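PDB 3VK9: glutathione S-transferase delta from Bombyx mori, which probably transfers glutathione to electrophilic substrates as a homodimeric delta-class glutathione transferase. Local coordinates for residues Ala163-Leu168 against Ile173-Tyr178; Tyr113-Val118 against Glu204-Leu209. One frame throughout, in Å; residues are numbered along the deposited sequence.

In the fold
Both contacts belong to the helical part of the glutathione transferase fold, with their centres about 13 Å apart. Contact 2 joins helix 89-119 to helix 195-213, bringing together segments with 85 residues between them. Contact 1 is nested inside the loop that contact 2 closes, and is short-range: the end of helix 156-167 packs on the loop that leads to helix 179-191. The two meet directly, since Ser167 O lies 3.4 Å from Phe206 CE2 and Ile173 CD1 lies 3.7 Å from Tyr113 CE2. Helix 156-167 and the loop after it thus touch both the long helix 89-119 and the C-terminal helix, and the two contacts adjoin within the helical domain.

Contact 1 of 2, residues Ala163-Leu168 against Ile173-Tyr178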
loop_
_atom_site.group_PDB
_atom_site.type_symbol
_atom_site.label_atom_id
_atom_site.label_comp_id
_atom_site.label_asym_id
_atom_site.label_seq_id
_atom_site.Cartn_x
_atom_site.Cartn_y
_atom_site.Cartn_z
ATOM N N ALA A 163 -2.841 13.530 5.516
ATOM C CA ALA A 163 -2.434 13.081 6.841
ATOM C C ALA A 163 -0.938 12.761 6.853
ATOM O O ALA A 163 -0.226 13.091 7.811
ATOM C CB ALA A 163 -3.248 11.876 7.296
ATOM N N SER A 164 -0.460 12.127 5.784
ATOM C CA SER A 164 0.982 11.872 5.634
ATOM C C SER A 164 1.791 13.167 5.449
ATOM O O SER A 164 2.662 13.484 6.264
ATOM C CB SER A 164 1.233 10.931 4.458
ATOM O OG SER A 164 0.595 9.692 4.678
ATOM N N VAL A 165 1.489 13.909 4.385
ATOM C CA VAL A 165 2.204 15.157 4.066
ATOM C C VAL A 165 2.257 16.157 5.217
ATOM O O VAL A 165 3.309 16.749 5.485
ATOM C CB VAL A 165 1.633 15.884 2.820
ATOM C CG1 VAL A 165 2.335 17.227 2.635
ATOM C CG2 VAL A 165 1.774 15.019 1.553
ATOM N N SER A 166 1.133 16.349 5.904
ATOM C CA SER A 166 1.135 17.239 7.066
ATOM C C SER A 166 2.158 16.807 8.136
ATOM O O SER A 166 2.833 17.648 8.734
ATOM C CB SER A 166 -0.283 17.408 7.653
ATOM O OG SER A 166 -0.780 16.212 8.251
ATOM N N SER A 167 2.292 15.501 8.363
ATOM C CA SER A 167 3.270 15.013 9.335
ATOM C C SER A 167 4.694 15.541 9.071
ATOM O O SER A 167 5.508 15.613 9.989
ATOM C CB SER A 167 3.285 13.483 9.380
ATOM O OG SER A 167 1.976 12.974 9.460
ATOM N N LEU A 168 4.987 15.912 7.822
ATOM C CA LEU A 168 6.311 16.433 7.466
ATOM C C LEU A 168 6.624 17.766 8.151
ATOM O O LEU A 168 7.780 18.172 8.218
ATOM C CB LEU A 168 6.433 16.620 5.942
ATOM C CG LEU A 168 6.910 15.449 5.082
ATOM C CD1 LEU A 168 6.031 14.235 5.320
ATOM C CD2 LEU A 168 6.905 15.831 3.599
ATOM N N ILE A 173 11.701 18.771 6.307
ATOM C CA ILE A 173 11.341 18.702 4.900
ATOM C C ILE A 173 10.386 19.838 4.549
ATOM O O ILE A 173 9.242 19.891 5.024
ATOM C CB ILE A 173 10.700 17.354 4.532
ATOM C CG1 ILE A 173 11.664 16.199 4.829
ATOM C CG2 ILE A 173 10.310 17.338 3.074
ATOM C CD1 ILE A 173 12.952 16.232 4.019
ATOM N N ASP A 174 10.864 20.759 3.721
ATOM C CA ASP A 174 10.063 21.901 3.311
ATOM C C ASP A 174 9.228 21.495 2.100
ATOM O O ASP A 174 9.673 21.650 0.970
ATOM C CB ASP A 174 10.985 23.073 2.942
ATOM C CG ASP A 174 10.219 24.318 2.542
ATOM O OD1 ASP A 174 9.015 24.392 2.858
ATOM O OD2 ASP A 174 10.816 25.224 1.920
ATOM N N PHE A 175 8.032 20.959 2.327
ATOM C CA PHE A 175 7.218 20.459 1.211
ATOM C C PHE A 175 6.477 21.575 0.493
ATOM O O PHE A 175 6.053 21.419 -0.651
ATOM C CB PHE A 175 6.232 19.370 1.652
ATOM C CG PHE A 175 5.277 19.803 2.739
ATOM C CD1 PHE A 175 5.605 19.635 4.076
ATOM C CD2 PHE A 175 4.053 20.362 2.422
ATOM C CE1 PHE A 175 4.719 20.035 5.084
ATOM C CE2 PHE A 175 3.165 20.768 3.415
ATOM C CZ PHE A 175 3.492 20.594 4.750
ATOM N N LYS A 176 6.297 22.697 1.174
ATOM C CA LYS A 176 5.620 23.825 0.551
ATOM C C LYS A 176 6.433 24.467 -0.574
ATOM O O LYS A 176 5.901 25.296 -1.330
ATOM C CB LYS A 176 5.232 24.861 1.602
ATOM C CG LYS A 176 4.034 24.429 2.441
ATOM C CD LYS A 176 3.654 25.508 3.451
ATOM C CE LYS A 176 2.443 25.105 4.290
ATOM N NZ LYS A 176 2.020 26.220 5.203
ATOM N N LYS A 177 7.714 24.099 -0.691
ATOM C CA LYS A 177 8.529 24.626 -1.798
ATOM C C LYS A 177 8.052 24.065 -3.135
ATOM O O LYS A 177 8.401 24.577 -4.201
ATOM C CB LYS A 177 10.030 24.360 -1.602
ATOM C CG LYS A 177 10.451 22.901 -1.685
ATOM C CD LYS A 177 11.973 22.774 -1.589
ATOM C CE LYS A 177 12.422 21.331 -1.421
ATOM N NZ LYS A 177 13.896 21.204 -1.611
ATOM N N TYR A 178 7.255 23.007 -3.073
ATOM C CA TYR A 178 6.621 22.477 -4.272
ATOM C C TYR A 178 5.283 23.173 -4.453
ATOM O O TYR A 178 4.344 22.945 -3.681
ATOM C CB TYR A 178 6.488 20.953 -4.166
ATOM C CG TYR A 178 7.843 20.316 -3.989
ATOM C CD1 TYR A 178 8.339 20.021 -2.722
ATOM C CD2 TYR A 178 8.662 20.061 -5.087
ATOM C CE1 TYR A 178 9.606 19.461 -2.555
ATOM C CE2 TYR A 178 9.932 19.502 -4.929
ATOM C CZ TYR A 178 10.398 19.202 -3.664
ATOM O OH TYR A 178 11.653 18.635 -3.511
#
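Val165 lays its CG1 methyl over one face of the Phe175 ring in a CH-pi contact, 3.8 Å from CG1 to the ring centroid and 19° off the ring normal. The methyl is displaced toward the CD2 and CE2 rim. On the CD1 side, Leu168 reaches the ring obliquely, with CB 3.6 Å from Phe175 CD1, while Val165 O lies 3.6 Å from Phe175 CE1. Phe175 holds CG between its own backbone N and carbonyl carbon (chi1 58°), which swings the ring onto the helix end. The CD2 methyl of Leu168 turns to Ile173, meeting Ile173 CG2 at 3.8 Å, the two side chains crossing at a slant. Tyr185 of helix 179-191 also packs edge-to-face with Phe175. A serine in place of Phe175 would probably leave the Val165 methyl and Leu168 CB without their aromatic partner and open a gap between helix and loop. No hydrogen bond crosses the contact; the serine hydroxyls of the helix bond to other partners, as where Ser167 OG bonds to Ala163 O and to Arg15. Cohesion between helix end and loop therefore rests on dispersion and on the burial of apolar surface.

Contact 2 of 2, residues Tyr113-Val118 against Glu204-Leu209; sequences YFYPQV and EAFKGL
The phenol oxygen of Tyr115 shares a hydrogen bond with Tyr107 OH, about two turns earlier in helix 89-119, and at the same time lies against Phe206, 3.8 Å from OH to Phe206 CE1. That bond ties down the end of the Tyr115 side chain. Its ring meets Phe206 rim to rim, with Tyr115 CE1 4.0 Å from Phe206 CE1 and each of these carbons close to the plane of the other ring. Phe206 comes from helix 195-213 with CG opposite its backbone N (chi1 177°), which carries the ring across to the long helix. There CZ also reaches the edge of Phe114, 4.0 Å from Phe114 CE2, as the two side chains run past each other in opposite directions. Phe114 is backed within its own helix by Val118, whose CG2 sits 3.6 Å above the plane of the Phe114 ring, over its centre. Beside the kink at Pro116, Gln117 NE2 donates to Tyr113 O at 2.9 Å in a nearly straight bond (171° at the hydrogen). Phe114, Tyr115 and Phe206 thus form an aromatic cluster where helix 89-119 packs on the C-terminal helix 195-213, a pairing that belongs to the all-helical C-terminal domain of cytosolic glutathione transferases.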
loop_
_atom_site.group_PDB
_atom_site.type_symbol
_atom_site.label_atom_id
_atom_site.label_comp_id
_atom_site.label_asym_id
_atom_site.label_seq_id
_atom_site.Cartn_x
_atom_site.Cartn_y
_atom_site.Cartn_z
ATOM N N TYR A 113 13.172 8.193 6.536
ATOM C CA TYR A 113 14.025 9.346 6.753
ATOM C C TYR A 113 13.943 9.855 8.188
ATOM O O TYR A 113 14.966 10.147 8.820
ATOM C CB TYR A 113 13.601 10.473 5.799
ATOM C CG TYR A 113 14.274 11.784 6.100
ATOM C CD1 TYR A 113 15.650 11.921 5.960
ATOM C CD2 TYR A 113 13.536 12.893 6.513
ATOM C CE1 TYR A 113 16.282 13.118 6.230
ATOM C CE2 TYR A 113 14.163 14.104 6.780
ATOM C CZ TYR A 113 15.536 14.208 6.635
ATOM O OH TYR A 113 16.185 15.402 6.896
ATOM N N PHE A 114 12.713 9.947 8.690
ATOM C CA PHE A 114 12.410 10.685 9.920
ATOM C C PHE A 114 12.457 9.886 11.228
ATOM O O PHE A 114 12.982 10.369 12.226
ATOM C CB PHE A 114 11.048 11.371 9.781
ATOM C CG PHE A 114 10.803 12.459 10.794
ATOM C CD1 PHE A 114 11.764 13.413 11.047
ATOM C CD2 PHE A 114 9.602 12.532 11.484
ATOM C CE1 PHE A 114 11.536 14.421 11.977
ATOM C CE2 PHE A 114 9.366 13.538 12.407
ATOM C CZ PHE A 114 10.331 14.478 12.652
ATOM N N TYR A 115 11.894 8.680 11.235
ATOM C CA TYR A 115 11.716 7.956 12.494
ATOM C C TYR A 115 13.008 7.405 13.106
ATOM O O TYR A 115 13.104 7.281 14.325
ATOM C CB TYR A 115 10.631 6.881 12.367
ATOM C CG TYR A 115 9.236 7.457 12.170
ATOM C CD1 TYR A 115 8.839 8.618 12.824
ATOM C CD2 TYR A 115 8.321 6.846 11.329
ATOM C CE1 TYR A 115 7.562 9.149 12.646
ATOM C CE2 TYR A 115 7.045 7.364 11.147
ATOM C CZ TYR A 115 6.673 8.519 11.804
ATOM O OH TYR A 115 5.406 9.037 11.621
ATOM N N PRO A 116 14.004 7.077 12.270
ATOM C CA PRO A 116 15.324 6.806 12.846
ATOM C C PRO A 116 15.862 8.006 13.632
ATOM O O PRO A 116 16.512 7.809 14.659
ATOM C CB PRO A 116 16.197 6.555 11.615
ATOM C CG PRO A 116 15.247 6.003 10.601
ATOM C CD PRO A 116 13.943 6.727 10.838
ATOM N N GLN A 117 15.602 9.225 13.163
ATOM C CA GLN A 117 16.089 10.412 13.867
ATOM C C GLN A 117 15.341 10.637 15.179
ATOM O O GLN A 117 15.927 11.041 16.184
ATOM C CB GLN A 117 15.947 11.654 12.996
ATOM C CG GLN A 117 16.507 11.516 11.595
ATOM C CD GLN A 117 16.374 12.817 10.830
ATOM O OE1 GLN A 117 16.827 13.863 11.298
ATOM N NE2 GLN A 117 15.724 12.769 9.666
ATOM N N VAL A 118 14.045 10.372 15.165
ATOM C CA VAL A 118 13.202 10.637 16.325
ATOM C C VAL A 118 13.327 9.560 17.405
ATOM O O VAL A 118 13.398 9.873 18.594
ATOM C CB VAL A 118 11.724 10.763 15.914
ATOM C CG1 VAL A 118 10.869 11.149 17.110
ATOM C CG2 VAL A 118 11.577 11.787 14.790
ATOM N N GLU A 204 -0.726 18.282 15.951
ATOM C CA GLU A 204 -0.115 19.031 17.036
ATOM C C GLU A 204 0.456 18.086 18.084
ATOM O O GLU A 204 1.547 18.329 18.595
ATOM C CB GLU A 204 -1.119 20.002 17.670
ATOM C CG GLU A 204 -0.487 21.044 18.579
ATOM C CD GLU A 204 0.494 21.952 17.845
ATOM O OE1 GLU A 204 0.303 22.187 16.630
ATOM O OE2 GLU A 204 1.459 22.427 18.487
ATOM N N ALA A 205 -0.282 17.016 18.399
ATOM C CA ALA A 205 0.166 16.020 19.374
ATOM C C ALA A 205 1.447 15.332 18.898
ATOM O O ALA A 205 2.370 15.104 19.679
ATOM C CB ALA A 205 -0.922 14.985 19.602
ATOM N N PHE A 206 1.476 14.999 17.610
ATOM C CA PHE A 206 2.642 14.406 16.953
ATOM C C PHE A 206 3.870 15.324 17.054
ATOM O O PHE A 206 4.956 14.874 17.418
ATOM C CB PHE A 206 2.305 14.099 15.481
ATOM C CG PHE A 206 3.468 13.556 14.672
ATOM C CD1 PHE A 206 3.993 12.300 14.934
ATOM C CD2 PHE A 206 4.004 14.290 13.628
ATOM C CE1 PHE A 206 5.058 11.799 14.185
ATOM C CE2 PHE A 206 5.065 13.802 12.877
ATOM C CZ PHE A 206 5.591 12.553 13.151
ATOM N N LYS A 207 3.694 16.606 16.736
ATOM C CA LYS A 207 4.766 17.577 16.913
ATOM C C LYS A 207 5.250 17.582 18.365
ATOM O O LYS A 207 6.445 17.654 18.627
ATOM C CB LYS A 207 4.333 18.971 16.443
ATOM C CG LYS A 207 4.206 19.074 14.927
ATOM C CD LYS A 207 3.579 20.385 14.498
ATOM C CE LYS A 207 3.376 20.449 12.986
ATOM N NZ LYS A 207 2.800 21.776 12.601
ATOM N N GLY A 208 4.312 17.459 19.300
ATOM C CA GLY A 208 4.623 17.334 20.712
ATOM C C GLY A 208 5.497 16.135 21.036
ATOM O O GLY A 208 6.500 16.266 21.751
ATOM N N LEU A 209 5.123 14.966 20.515
ATOM C CA LEU A 209 5.886 13.743 20.734
ATOM C C LEU A 209 7.273 13.927 20.146
ATOM O O LEU A 209 8.270 13.613 20.794
ATOM C CB LEU A 209 5.201 12.543 20.075
ATOM C CG LEU A 209 5.464 11.099 20.546
ATOM C CD1 LEU A 209 5.039 10.115 19.448
ATOM C CD2 LEU A 209 6.908 10.850 20.937
#